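Local structure of leucyl-trna synthetase (Plasmodium falciparum, 5FOC) at residues V255-T263 and N292-L300; G125-A133 and T352-I363. The protein forms the editing domain of the malaria parasite's cytosolic leucyl-tRNA synthetase, which charges tRNA(Leu) with leucine, and probably deacylates wrongly charged tRNA. The protein carries 2 engineered substitutions. All coordinates share one frame; numbering follows the deposited sequence.

Contact 1 (V255-T263 and N292-L300); sequences VPCVSSDST and NNSESCIEL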
ATOM      1  N   VAL A 255       2.105   2.784   1.425  1.00 18.66           N
ATOM      2  CA  VAL A 255       3.313   2.765   0.670  1.00 19.11           C
ATOM      3  C   VAL A 255       4.123   1.468   0.792  1.00 19.37           C
ATOM      4  O   VAL A 255       4.222   0.917   1.874  1.00 23.00           O
ATOM      5  CB  VAL A 255       4.192   3.967   1.002  1.00 23.30           C
ATOM      6  CG1 VAL A 255       3.453   5.273   0.664  1.00 26.17           C
ATOM      7  CG2 VAL A 255       4.608   3.988   2.423  1.00 24.63           C
ATOM      8  N   PRO A 256       4.715   1.047  -0.307  1.00 18.62           N
ATOM      9  CA  PRO A 256       5.662  -0.075  -0.261  1.00 20.13           C
ATOM     10  C   PRO A 256       6.863   0.306   0.545  1.00 20.83           C
ATOM     11  O   PRO A 256       7.363   1.445   0.429  1.00 24.77           O
ATOM     12  CB  PRO A 256       6.015  -0.343  -1.725  1.00 20.30           C
ATOM     13  CG  PRO A 256       5.288   0.688  -2.532  1.00 22.10           C
ATOM     14  CD  PRO A 256       4.519   1.578  -1.668  1.00 22.56           C
ATOM     15  N   CYS A 257       7.349  -0.583   1.415  1.00 18.89           N
ATOM     16  CA  CYS A 257       8.570  -0.419   2.137  1.00 18.57           C
ATOM     17  C   CYS A 257       9.648  -1.062   1.271  1.00 19.18           C
ATOM     18  O   CYS A 257       9.567  -2.273   0.975  1.00 20.67           O
ATOM     19  CB  CYS A 257       8.512  -1.134   3.505  1.00 18.43           C
ATOM     20  SG  CYS A 257      10.074  -1.075   4.373  1.00 21.53           S
ATOM     21  N   VAL A 258      10.627  -0.275   0.809  1.00 20.34           N
ATOM     22  CA  VAL A 258      11.827  -0.797   0.187  1.00 19.76           C
ATOM     23  C   VAL A 258      13.006  -0.289   0.961  1.00 19.67           C
ATOM     24  O   VAL A 258      13.622   0.716   0.584  1.00 21.42           O
ATOM     25  CB  VAL A 258      11.987  -0.444  -1.311  1.00 21.18           C
ATOM     26  CG1 VAL A 258      13.171  -1.190  -1.946  1.00 23.97           C
ATOM     27  CG2 VAL A 258      10.729  -0.759  -2.054  1.00 21.05           C
ATOM     28  N   SER A 259      13.375  -0.976   2.033  1.00 19.40           N
ATOM     29  CA  SER A 259      14.327  -0.436   2.992  1.00 20.21           C
ATOM     30  C   SER A 259      15.755  -0.309   2.473  1.00 19.80           C
ATOM     31  O   SER A 259      16.525   0.524   2.970  1.00 26.35           O
ATOM     32  CB  SER A 259      14.277  -1.154   4.326  1.00 17.87           C
ATOM     33  OG  SER A 259      14.549  -2.528   4.109  1.00 20.84           O
ATOM     34  N   SER A 260      16.086  -1.057   1.433  1.00 19.62           N
ATOM     35  CA  SER A 260      17.394  -0.951   0.808  1.00 21.22           C
ATOM     36  C   SER A 260      17.587   0.358   0.080  1.00 21.75           C
ATOM     37  O   SER A 260      18.686   0.834   0.068  1.00 26.58           O
ATOM     38  CB  SER A 260      17.623  -2.087  -0.197  1.00 26.02           C
ATOM     39  OG  SER A 260      16.569  -2.201  -1.115  1.00 24.37           O
ATOM     40  N   ASP A 261      16.519   0.834  -0.548  1.00 19.16           N
ATOM     41  CA  ASP A 261      16.631   1.917  -1.547  1.00 19.59           C
ATOM     42  C   ASP A 261      15.993   3.217  -1.151  1.00 20.49           C
ATOM     43  O   ASP A 261      16.073   4.224  -1.954  1.00 23.75           O
ATOM     44  CB  ASP A 261      15.998   1.436  -2.815  1.00 24.11           C
ATOM     45  CG  ASP A 261      16.754   0.247  -3.432  1.00 22.03           C
ATOM     46  OD1 ASP A 261      17.990   0.141  -3.250  1.00 23.24           O
ATOM     47  OD2 ASP A 261      16.100  -0.516  -4.171  1.00 25.10           O
ATOM     48  N   SER A 262      15.430   3.285   0.039  1.00 20.27           N
ATOM     49  CA  SER A 262      14.763   4.481   0.543  0.50 21.52           C
ATOM     50  C   SER A 262      15.184   4.734   1.972  1.00 20.05           C
ATOM     51  O   SER A 262      15.075   3.848   2.820  1.00 24.26           O
ATOM     52  CB  SER A 262      13.259   4.353   0.466  0.50 23.75           C
ATOM     53  OG  SER A 262      12.613   5.224   1.374  0.50 23.63           O
ATOM     54  N   THR A 263      15.692   5.933   2.252  1.00 22.22           N
ATOM     55  CA  THR A 263      16.156   6.272   3.588  1.00 22.35           C
ATOM     56  C   THR A 263      15.008   6.376   4.586  1.00 19.49           C
ATOM     57  O   THR A 263      15.183   5.990   5.744  1.00 22.84           O
ATOM     58  CB  THR A 263      17.013   7.541   3.588  1.00 23.50           C
ATOM     59  OG1 THR A 263      18.154   7.304   2.767  1.00 28.11           O
ATOM     60  CG2 THR A 263      17.473   7.889   4.971  1.00 26.09           C
ATOM     61  N   ASN A 292      12.720  -9.267   7.452  1.00 24.64           N
ATOM     62  CA  ASN A 292      12.680  -9.466   6.003  1.00 22.77           C
ATOM     63  C   ASN A 292      13.769  -8.592   5.394  1.00 22.65           C
ATOM     64  O   ASN A 292      13.885  -7.386   5.740  1.00 25.04           O
ATOM     65  CB  ASN A 292      11.348  -9.036   5.370  1.00 22.81           C
ATOM     66  CG  ASN A 292      10.198  -9.923   5.715  1.00 24.39           C
ATOM     67  OD1 ASN A 292      10.406 -11.073   6.258  1.00 25.60           O
ATOM     68  ND2 ASN A 292       8.993  -9.497   5.400  1.00 26.26           N
ATOM     69  N   ASN A 293      14.524  -9.171   4.472  1.00 21.09           N
ATOM     70  CA  ASN A 293      15.548  -8.470   3.675  0.50 18.97           C
ATOM     71  C   ASN A 293      14.912  -7.798   2.488  1.00 18.91           C
ATOM     72  O   ASN A 293      14.018  -8.379   1.860  1.00 20.94           O
ATOM     73  CB  ASN A 293      16.579  -9.477   3.122  0.50 22.14           C
ATOM     74  CG  ASN A 293      17.774  -8.801   2.459  0.50 23.21           C
ATOM     75  OD1 ASN A 293      18.686  -8.336   3.132  0.50 35.04           O
ATOM     76  ND2 ASN A 293      17.754  -8.718   1.143  0.50 26.25           N
ATOM     77  N   SER A 294      15.404  -6.590   2.160  1.00 21.51           N
ATOM     78  CA  SER A 294      15.035  -5.851   0.950  1.00 19.56           C
ATOM     79  C   SER A 294      16.173  -5.908  -0.056  1.00 21.36           C
ATOM     80  O   SER A 294      17.248  -5.433   0.242  1.00 23.90           O
ATOM     81  CB  SER A 294      14.817  -4.439   1.377  1.00 18.72           C
ATOM     82  OG  SER A 294      14.610  -3.606   0.203  1.00 20.67           O
ATOM     83  N   GLU A 295      15.956  -6.540  -1.208  1.00 21.15           N
ATOM     84  CA  GLU A 295      16.983  -6.688  -2.203  1.00 21.52           C
ATOM     85  C   GLU A 295      17.140  -5.296  -2.867  1.00 24.18           C
ATOM     86  O   GLU A 295      16.188  -4.804  -3.392  1.00 22.32           O
ATOM     87  CB  GLU A 295      16.586  -7.695  -3.261  1.00 25.05           C
ATOM     88  CG  GLU A 295      17.674  -8.004  -4.264  1.00 30.05           C
ATOM     89  CD  GLU A 295      18.772  -8.876  -3.706  1.00 31.88           C
ATOM     90  OE1 GLU A 295      18.459  -9.871  -2.978  1.00 37.29           O
ATOM     91  OE2 GLU A 295      19.949  -8.547  -3.993  1.00 40.57           O
ATOM     92  N   SER A 296      18.330  -4.736  -2.783  1.00 24.06           N
ATOM     93  CA  SER A 296      18.595  -3.383  -3.354  1.00 21.81           C
ATOM     94  C   SER A 296      18.505  -3.453  -4.872  1.00 22.45           C
ATOM     95  O   SER A 296      19.081  -4.348  -5.530  1.00 24.17           O
ATOM     96  CB  SER A 296      19.962  -2.900  -2.919  1.00 20.73           C
ATOM     97  OG  SER A 296      20.146  -1.535  -3.311  1.00 24.50           O
ATOM     98  N   CYS A 297      17.734  -2.519  -5.429  1.00 21.19           N
ATOM     99  CA  CYS A 297      17.470  -2.439  -6.868  1.00 19.19           C
ATOM    100  C   CYS A 297      18.333  -1.390  -7.600  1.00 18.65           C
ATOM    101  O   CYS A 297      18.398  -1.455  -8.807  1.00 22.27           O
ATOM    102  CB  CYS A 297      15.981  -2.121  -7.135  1.00 19.84           C
ATOM    103  SG  CYS A 297      14.913  -3.447  -6.488  1.00 22.92           S
ATOM    104  N   ILE A 298      19.028  -0.567  -6.827  1.00 21.27           N
ATOM    105  CA  ILE A 298      19.683   0.646  -7.392  1.00 21.12           C
ATOM    106  C   ILE A 298      21.062   0.815  -6.767  1.00 22.20           C
ATOM    107  O   ILE A 298      21.188   0.892  -5.545  1.00 25.19           O
ATOM    108  CB  ILE A 298      18.872   1.950  -7.162  1.00 20.81           C
ATOM    109  CG1 ILE A 298      17.500   1.884  -7.836  1.00 22.33           C
ATOM    110  CG2 ILE A 298      19.614   3.168  -7.790  1.00 21.77           C
ATOM    111  CD1 ILE A 298      16.531   2.969  -7.439  1.00 25.70           C
ATOM    112  N   GLU A 299      22.076   0.960  -7.621  1.00 21.82           N
ATOM    113  CA  GLU A 299      23.410   1.290  -7.163  1.00 22.79           C
ATOM    114  C   GLU A 299      23.783   2.707  -7.645  1.00 23.86           C
ATOM    115  O   GLU A 299      23.388   3.142  -8.728  1.00 26.26           O
ATOM    116  CB  GLU A 299      24.449   0.288  -7.616  1.00 29.83           C
ATOM    117  CG  GLU A 299      24.681   0.151  -9.102  1.00 33.38           C
ATOM    118  CD  GLU A 299      25.920  -0.662  -9.412  1.00 41.28           C
ATOM    119  OE1 GLU A 299      26.526  -1.226  -8.473  1.00 52.21           O
ATOM    120  OE2 GLU A 299      26.280  -0.758 -10.598  1.00 50.59           O
ATOM    121  N   LEU A 300      24.504   3.424  -6.808  1.00 25.18           N
ATOM    122  CA  LEU A 300      24.979   4.751  -7.174  1.00 25.57           C
ATOM    123  C   LEU A 300      26.470   4.600  -7.362  1.00 26.75           C
ATOM    124  O   LEU A 300      27.126   3.883  -6.583  1.00 29.72           O
ATOM    125  CB  LEU A 300      24.660   5.787  -6.105  1.00 28.80           C
ATOM    126  CG  LEU A 300      23.218   6.316  -6.153  1.00 27.88           C
ATOM    127  CD1 LEU A 300      22.946   7.188  -4.960  1.00 29.35           C
ATOM    128  CD2 LEU A 300      22.982   7.075  -7.441  1.00 27.01           C
TER
HETATM  129  O   HOH W   1      20.128   1.752  -3.272  1.00 25.38           O
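Asp261 and Ser260 reach from the turn after strand 254-257 to Ser294, Ser296 and Cys297, and the joint is almost wholly polar although it is buried. The carboxylate of Asp261 takes one protein donor on each oxygen, both through syn lone pairs. OD1 accepts from Ser296 OG at 2.7 Å, while OD2 accepts from the backbone N of Cys297 at 2.9 Å, with an N-H...O angle of 161°. With CG anti to its own carbonyl carbon (chi1 -65°), the Asp261 side chain reaches across to 292-300, where OD2 also lies 3.4 Å from Cys297 CB. A water donates to Asp261 OD1 and to Ile298 O, so it carries the link on to the start of strand 298-299. Ser296 OG is itself bonded to the backbone N of Asn306.

The second cluster centres on Ser294 OG. Placed anti to the backbone N (chi1 173°), this hydroxyl accepts from the backbone N of Ser260 at 3.2 Å, and it also bonds Gly135 O outside the two segments. Ser260 OG lies 2.7 Å from Ser294 OG, with Glu295 O a weaker, more distant neighbour at 3.5 Å. Carbon atoms close the sides: Ser294 CB sits 3.3 Å from Ser259 OG, whose polar partner is Asn137 ND2, and Val258 CG1 flanks the Ser294 hydroxyl. The turn then runs directly into helix 263-274, with Ser262 as N-cap.

Two protein donors and a water on Asp261, set against hydroxyl and backbone bonds around Ser294, are consistent with directional hydrogen bonding doing much to set how 255-263 lies against 292-300 in this editing domain.

Contact 2 (G125-A133 and T352-I363); sequences GSTLKPETA and TFNCRKLAKQNI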
ATOM      1  N   GLY A 125      -0.926   0.447  -3.043  1.00 20.60           N
ATOM      2  CA  GLY A 125       0.323   0.981  -2.560  1.00 20.55           C
ATOM      3  C   GLY A 125       0.715   2.077  -3.542  1.00 20.78           C
ATOM      4  O   GLY A 125       0.576   1.861  -4.708  1.00 28.45           O
ATOM      5  N   SER A 126       1.288   3.142  -3.032  1.00 19.41           N
ATOM      6  CA  SER A 126       1.666   4.287  -3.912  1.00 19.45           C
ATOM      7  C   SER A 126       3.184   4.476  -3.865  1.00 19.77           C
ATOM      8  O   SER A 126       3.763   4.493  -2.767  1.00 22.70           O
ATOM      9  CB  SER A 126       0.948   5.479  -3.346  1.00 20.50           C
ATOM     10  OG  SER A 126       1.304   6.564  -4.207  1.00 24.83           O
ATOM     11  N   THR A 127       3.822   4.677  -5.029  1.00 18.86           N
ATOM     12  CA  THR A 127       5.256   4.881  -5.099  1.00 18.94           C
ATOM     13  C   THR A 127       5.609   5.870  -6.233  1.00 22.82           C
ATOM     14  O   THR A 127       4.964   5.851  -7.302  1.00 22.77           O
ATOM     15  CB  THR A 127       6.039   3.538  -5.275  1.00 21.78           C
ATOM     16  OG1 THR A 127       7.435   3.773  -5.192  1.00 24.04           O
ATOM     17  CG2 THR A 127       5.726   2.869  -6.568  1.00 24.32           C
ATOM     18  N   LEU A 128       6.660   6.642  -5.967  1.00 21.93           N
ATOM     19  CA  LEU A 128       7.332   7.396  -7.020  1.00 20.96           C
ATOM     20  C   LEU A 128       8.534   6.701  -7.580  1.00 23.00           C
ATOM     21  O   LEU A 128       9.163   7.168  -8.502  1.00 24.75           O
ATOM     22  CB  LEU A 128       7.746   8.769  -6.483  1.00 23.02           C
ATOM     23  CG  LEU A 128       6.574   9.636  -6.017  1.00 25.57           C
ATOM     24  CD1 LEU A 128       7.061  10.826  -5.221  1.00 28.12           C
ATOM     25  CD2 LEU A 128       5.725  10.007  -7.208  1.00 24.35           C
ATOM     26  N   LYS A 129       8.842   5.477  -7.067  1.00 22.69           N
ATOM     27  CA  LYS A 129       9.973   4.755  -7.517  1.00 19.64           C
ATOM     28  C   LYS A 129       9.555   3.310  -7.856  1.00 18.80           C
ATOM     29  O   LYS A 129      10.000   2.348  -7.171  1.00 21.90           O
ATOM     30  CB  LYS A 129      11.065   4.733  -6.449  1.00 23.42           C
ATOM     31  CG  LYS A 129      11.533   5.994  -5.777  1.00 26.85           C
ATOM     32  CD  LYS A 129      12.707   5.591  -4.862  1.00 31.82           C
ATOM     33  CE  LYS A 129      13.025   6.587  -3.773  1.00 33.87           C
ATOM     34  NZ  LYS A 129      14.284   6.269  -3.035  1.00 32.24           N
ATOM     35  N   PRO A 130       8.700   3.125  -8.872  1.00 19.32           N
ATOM     36  CA  PRO A 130       8.215   1.757  -9.205  1.00 19.96           C
ATOM     37  C   PRO A 130       9.292   0.764  -9.544  1.00 19.99           C
ATOM     38  O   PRO A 130       9.076  -0.441  -9.286  1.00 23.04           O
ATOM     39  CB  PRO A 130       7.282   1.946 -10.395  1.00 19.95           C
ATOM     40  CG  PRO A 130       7.705   3.318 -10.966  1.00 20.43           C
ATOM     41  CD  PRO A 130       8.144   4.137  -9.799  1.00 20.35           C
ATOM     42  N   GLU A 131      10.435   1.211 -10.036  1.00 22.59           N
ATOM     43  CA  GLU A 131      11.580   0.369 -10.388  1.00 19.13           C
ATOM     44  C   GLU A 131      12.177  -0.384  -9.170  1.00 19.18           C
ATOM     45  O   GLU A 131      13.043  -1.237  -9.356  1.00 24.33           O
ATOM     46  CB  GLU A 131      12.669   1.174 -11.141  1.00 19.70           C
ATOM     47  CG  GLU A 131      13.419   2.222 -10.317  1.00 21.08           C
ATOM     48  CD  GLU A 131      12.637   3.514  -9.979  1.00 22.09           C
ATOM     49  OE1 GLU A 131      11.495   3.730 -10.475  1.00 23.61           O
ATOM     50  OE2 GLU A 131      13.188   4.325  -9.190  1.00 28.05           O
ATOM     51  N   THR A 132      11.834   0.058  -7.971  1.00 18.74           N
ATOM     52  CA  THR A 132      12.308  -0.547  -6.717  1.00 19.24           C
ATOM     53  C   THR A 132      11.336  -1.606  -6.197  1.00 21.04           C
ATOM     54  O   THR A 132      11.652  -2.192  -5.172  1.00 22.03           O
ATOM     55  CB  THR A 132      12.520   0.546  -5.616  1.00 20.51           C
ATOM     56  OG1 THR A 132      11.265   1.090  -5.162  1.00 22.54           O
ATOM     57  CG2 THR A 132      13.474   1.709  -6.157  1.00 22.35           C
ATOM     58  N   ALA A 133      10.227  -1.861  -6.868  1.00 20.31           N
ATOM     59  CA  ALA A 133       9.185  -2.746  -6.319  1.00 18.50           C
ATOM     60  C   ALA A 133       9.716  -4.163  -6.058  1.00 17.98           C
ATOM     61  O   ALA A 133       9.195  -4.883  -5.134  1.00 19.61           O
ATOM     62  CB  ALA A 133       7.991  -2.812  -7.223  1.00 22.10           C
ATOM     63  N   THR A 352      18.662   3.868 -14.059  1.00 21.85           N
ATOM     64  CA  THR A 352      17.424   4.121 -13.349  1.00 20.67           C
ATOM     65  C   THR A 352      16.554   5.138 -14.089  1.00 20.30           C
ATOM     66  O   THR A 352      15.338   5.036 -14.140  1.00 23.99           O
ATOM     67  CB  THR A 352      17.747   4.579 -11.923  1.00 21.37           C
ATOM     68  OG1 THR A 352      18.582   3.591 -11.265  1.00 24.43           O
ATOM     69  CG2 THR A 352      16.532   4.834 -11.130  1.00 22.54           C
ATOM     70  N   PHE A 353      17.211   6.123 -14.687  1.00 24.14           N
ATOM     71  CA  PHE A 353      16.452   7.115 -15.432  1.00 23.88           C
ATOM     72  C   PHE A 353      15.523   6.516 -16.488  1.00 24.35           C
ATOM     73  O   PHE A 353      14.350   6.913 -16.579  1.00 28.40           O
ATOM     74  CB  PHE A 353      17.433   8.069 -16.062  1.00 20.95           C
ATOM     75  CG  PHE A 353      16.774   9.209 -16.785  1.00 26.33           C
ATOM     76  CD1 PHE A 353      16.389  10.349 -16.099  1.00 28.47           C
ATOM     77  CD2 PHE A 353      16.493   9.109 -18.131  1.00 26.13           C
ATOM     78  CE1 PHE A 353      15.801  11.427 -16.800  1.00 29.58           C
ATOM     79  CE2 PHE A 353      15.906  10.170 -18.812  1.00 29.37           C
ATOM     80  CZ  PHE A 353      15.517  11.302 -18.131  1.00 30.22           C
ATOM     81  N   ASN A 354      16.040   5.528 -17.238  1.00 24.43           N
ATOM     82  CA  ASN A 354      15.270   4.852 -18.266  1.00 25.55           C
ATOM     83  C   ASN A 354      14.273   3.831 -17.620  1.00 23.55           C
ATOM     84  O   ASN A 354      13.097   3.695 -18.040  1.00 30.80           O
ATOM     85  CB  ASN A 354      16.230   4.179 -19.278  1.00 25.68           C
ATOM     86  CG  ASN A 354      17.195   5.174 -19.972  1.00 26.09           C
ATOM     87  OD1 ASN A 354      18.441   5.018 -19.902  1.00 33.38           O
ATOM     88  ND2 ASN A 354      16.650   6.160 -20.630  1.00 32.48           N
ATOM     89  N   CYS A 355      14.739   3.138 -16.580  1.00 22.60           N
ATOM     90  CA  CYS A 355      13.977   2.059 -15.968  0.50 21.38           C
ATOM     91  C   CYS A 355      12.677   2.527 -15.321  1.00 24.55           C
ATOM     92  O   CYS A 355      11.664   1.816 -15.327  1.00 27.38           O
ATOM     93  CB  CYS A 355      14.828   1.405 -14.902  0.50 18.40           C
ATOM     94  SG  CYS A 355      14.004  -0.020 -14.190  0.50 22.82           S
ATOM     95  N   ARG A 356      12.736   3.720 -14.712  1.00 23.75           N
ATOM     96  CA  ARG A 356      11.546   4.413 -14.175  1.00 29.40           C
ATOM     97  C   ARG A 356      10.357   4.337 -15.156  1.00 30.48           C
ATOM     98  O   ARG A 356       9.219   4.005 -14.784  1.00 30.96           O
ATOM     99  CB  ARG A 356      11.914   5.872 -13.952  1.00 31.59           C
ATOM    100  CG  ARG A 356      10.764   6.816 -13.615  1.00 34.07           C
ATOM    101  CD  ARG A 356      10.119   6.447 -12.311  1.00 30.47           C
ATOM    102  NE  ARG A 356      11.115   6.313 -11.248  1.00 32.08           N
ATOM    103  CZ  ARG A 356      11.666   7.305 -10.557  1.00 27.65           C
ATOM    104  NH1 ARG A 356      11.362   8.602 -10.813  1.00 37.64           N
ATOM    105  NH2 ARG A 356      12.554   7.022  -9.607  1.00 34.34           N
ATOM    106  N   LYS A 357      10.639   4.663 -16.422  1.00 27.68           N
ATOM    107  CA  LYS A 357       9.610   4.686 -17.464  1.00 27.22           C
ATOM    108  C   LYS A 357       9.184   3.275 -17.847  1.00 29.82           C
ATOM    109  O   LYS A 357       7.996   3.020 -17.937  1.00 30.87           O
ATOM    110  CB  LYS A 357      10.034   5.539 -18.722  1.00 30.30           C
ATOM    111  CG  LYS A 357      10.134   7.051 -18.510  1.00 38.92           C
ATOM    112  CD  LYS A 357      10.703   7.746 -19.767  1.00 43.91           C
ATOM    113  CE  LYS A 357      11.112   9.239 -19.599  1.00 44.73           C
ATOM    114  NZ  LYS A 357      12.324   9.752 -20.405  1.00 39.11           N
ATOM    115  N   LEU A 358      10.147   2.358 -18.000  1.00 27.42           N
ATOM    116  CA  LEU A 358       9.854   1.003 -18.422  1.00 26.83           C
ATOM    117  C   LEU A 358       9.053   0.300 -17.357  1.00 27.81           C
ATOM    118  O   LEU A 358       8.081  -0.379 -17.672  1.00 28.19           O
ATOM    119  CB  LEU A 358      11.132   0.201 -18.706  1.00 29.61           C
ATOM    120  CG  LEU A 358      11.934   0.595 -19.936  1.00 33.37           C
ATOM    121  CD1 LEU A 358      13.097  -0.351 -20.079  1.00 37.90           C
ATOM    122  CD2 LEU A 358      11.114   0.545 -21.220  1.00 35.33           C
ATOM    123  N   ALA A 359       9.450   0.484 -16.094  1.00 25.75           N
ATOM    124  CA  ALA A 359       8.780  -0.201 -14.975  1.00 23.79           C
ATOM    125  C   ALA A 359       7.324   0.264 -14.845  1.00 23.55           C
ATOM    126  O   ALA A 359       6.417  -0.546 -14.636  1.00 27.01           O
ATOM    127  CB  ALA A 359       9.539   0.006 -13.684  1.00 25.02           C
ATOM    128  N   LYS A 360       7.100   1.567 -15.008  1.00 26.01           N
ATOM    129  CA  LYS A 360       5.723   2.086 -15.097  1.00 24.45           C
ATOM    130  C   LYS A 360       4.919   1.410 -16.199  1.00 29.92           C
ATOM    131  O   LYS A 360       3.785   0.988 -15.955  1.00 33.53           O
ATOM    132  CB  LYS A 360       5.702   3.586 -15.345  1.00 23.66           C
ATOM    133  CG  LYS A 360       5.822   4.391 -14.100  1.00 24.02           C
ATOM    134  CD  LYS A 360       5.635   5.872 -14.502  1.00 27.35           C
ATOM    135  CE  LYS A 360       5.656   6.764 -13.282  1.00 28.67           C
ATOM    136  NZ  LYS A 360       5.648   8.192 -13.662  1.00 28.90           N
ATOM    137  N   GLN A 361       5.518   1.329 -17.401  1.00 27.05           N
ATOM    138  CA  GLN A 361       4.924   0.629 -18.545  1.00 28.93           C
ATOM    139  C   GLN A 361       4.591  -0.845 -18.230  1.00 27.57           C
ATOM    140  O   GLN A 361       3.483  -1.292 -18.522  1.00 31.73           O
ATOM    141  CB  GLN A 361       5.832   0.713 -19.801  1.00 28.15           C
ATOM    142  CG  GLN A 361       5.931   2.133 -20.392  1.00 35.28           C
ATOM    143  CD  GLN A 361       6.934   2.258 -21.531  1.00 46.27           C
ATOM    144  OE1 GLN A 361       7.477   1.266 -22.018  1.00 52.01           O
ATOM    145  NE2 GLN A 361       7.177   3.497 -21.972  1.00 54.08           N
ATOM    146  N   ASN A 362       5.531  -1.572 -17.611  1.00 26.77           N
ATOM    147  CA  ASN A 362       5.400  -3.010 -17.430  1.00 26.91           C
ATOM    148  C   ASN A 362       4.361  -3.271 -16.379  1.00 24.91           C
ATOM    149  O   ASN A 362       3.515  -4.170 -16.539  1.00 28.97           O
ATOM    150  CB  ASN A 362       6.743  -3.652 -17.045  1.00 30.31           C
ATOM    151  CG  ASN A 362       7.760  -3.641 -18.191  1.00 37.65           C
ATOM    152  OD1 ASN A 362       7.398  -3.702 -19.380  1.00 45.46           O
ATOM    153  ND2 ASN A 362       9.045  -3.583 -17.838  1.00 39.16           N
ATOM    154  N   ILE A 363       4.407  -2.478 -15.310  1.00 24.02           N
ATOM    155  CA  ILE A 363       3.440  -2.645 -14.218  1.00 27.20           C
ATOM    156  C   ILE A 363       2.019  -2.463 -14.723  1.00 24.59           C
ATOM    157  O   ILE A 363       1.147  -3.293 -14.413  1.00 27.18           O
ATOM    158  CB  ILE A 363       3.726  -1.699 -13.052  1.00 26.33           C
ATOM    159  CG1 ILE A 363       5.016  -2.140 -12.361  1.00 25.10           C
ATOM    160  CG2 ILE A 363       2.519  -1.585 -12.102  1.00 24.19           C
ATOM    161  CD1 ILE A 363       5.551  -1.191 -11.316  1.00 26.45           C
TER
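Pro130 and Glu131 of a 3-10 turn pack on one side of helix 352-365, just past the end of sheet strand 120-127. The run 126-132 resembles, and probably corresponds to, the threonine-rich peptide that helps to line the editing pocket in related leucyl-tRNA synthetases. An ST turn, in which Thr127 OG1 accepts from the backbone N of Lys129, leads the strand into it.

Packing is tight where buried residues meet. The Pro130 ring is flanked along the helix, its CB 3.7 Å from Ile363 CD1, while its CD approaches Arg356 CD. Ala359 CB rests on the backbone of Glu131, 3.9 Å from its CA. The buried part also holds a side-on, two-nitrogen salt bridge. Bent at chi2 and chi3 (63° and 52°), Arg356 brings NE to Glu131 OE1 at 2.7 Å and NH2 to Glu131 OE2 at 2.8 Å.

The margin is looser: Leu128, Lys129 and Lys360 are all partly exposed, and Lys129 makes little contact with the helix. The aliphatic stem of Lys360 still packs on the proline, CG to Pro130 CG at 3.8 Å. Lys129 NZ bonds Gln336 and Lys360 NZ forms a salt bridge with Glu7, both outside the two segments.

Back at the salt bridge, both oxygens lie close to the guanidinium plane, yet the carboxylate is tilted 31° from that plane, so NE meets OE1 from above the carboxylate. A carbonyl lies over one guanidinium face: Leu128 O stands over its centre, 3.2 Å from Arg356 CZ, without a hydrogen bond to NE or NH1.

In the fold
Along the chain the order is 125-133, 255-263, 292-300, 352-363, so contact 1 is nested inside the loop that contact 2 closes. Their centres lie about 13 Å apart. Each has one segment leaving the large mixed sheet, from strands 120-127 and 254-257, which come together where Ser126 and Ile254 share a backbone hydrogen bond and Pro256 CD lies 3.2 Å from Ser126 O. Elsewhere, Ile298 CD1 lies 3.5 Å from Thr132 CG2. Helix 325-339 spans both contacts: Gln336 bonds Asp261 O through NE2 and Lys129 NZ through OE1. Residues distant in sequence are thus brought together in adjoining buried parts of the editing domain.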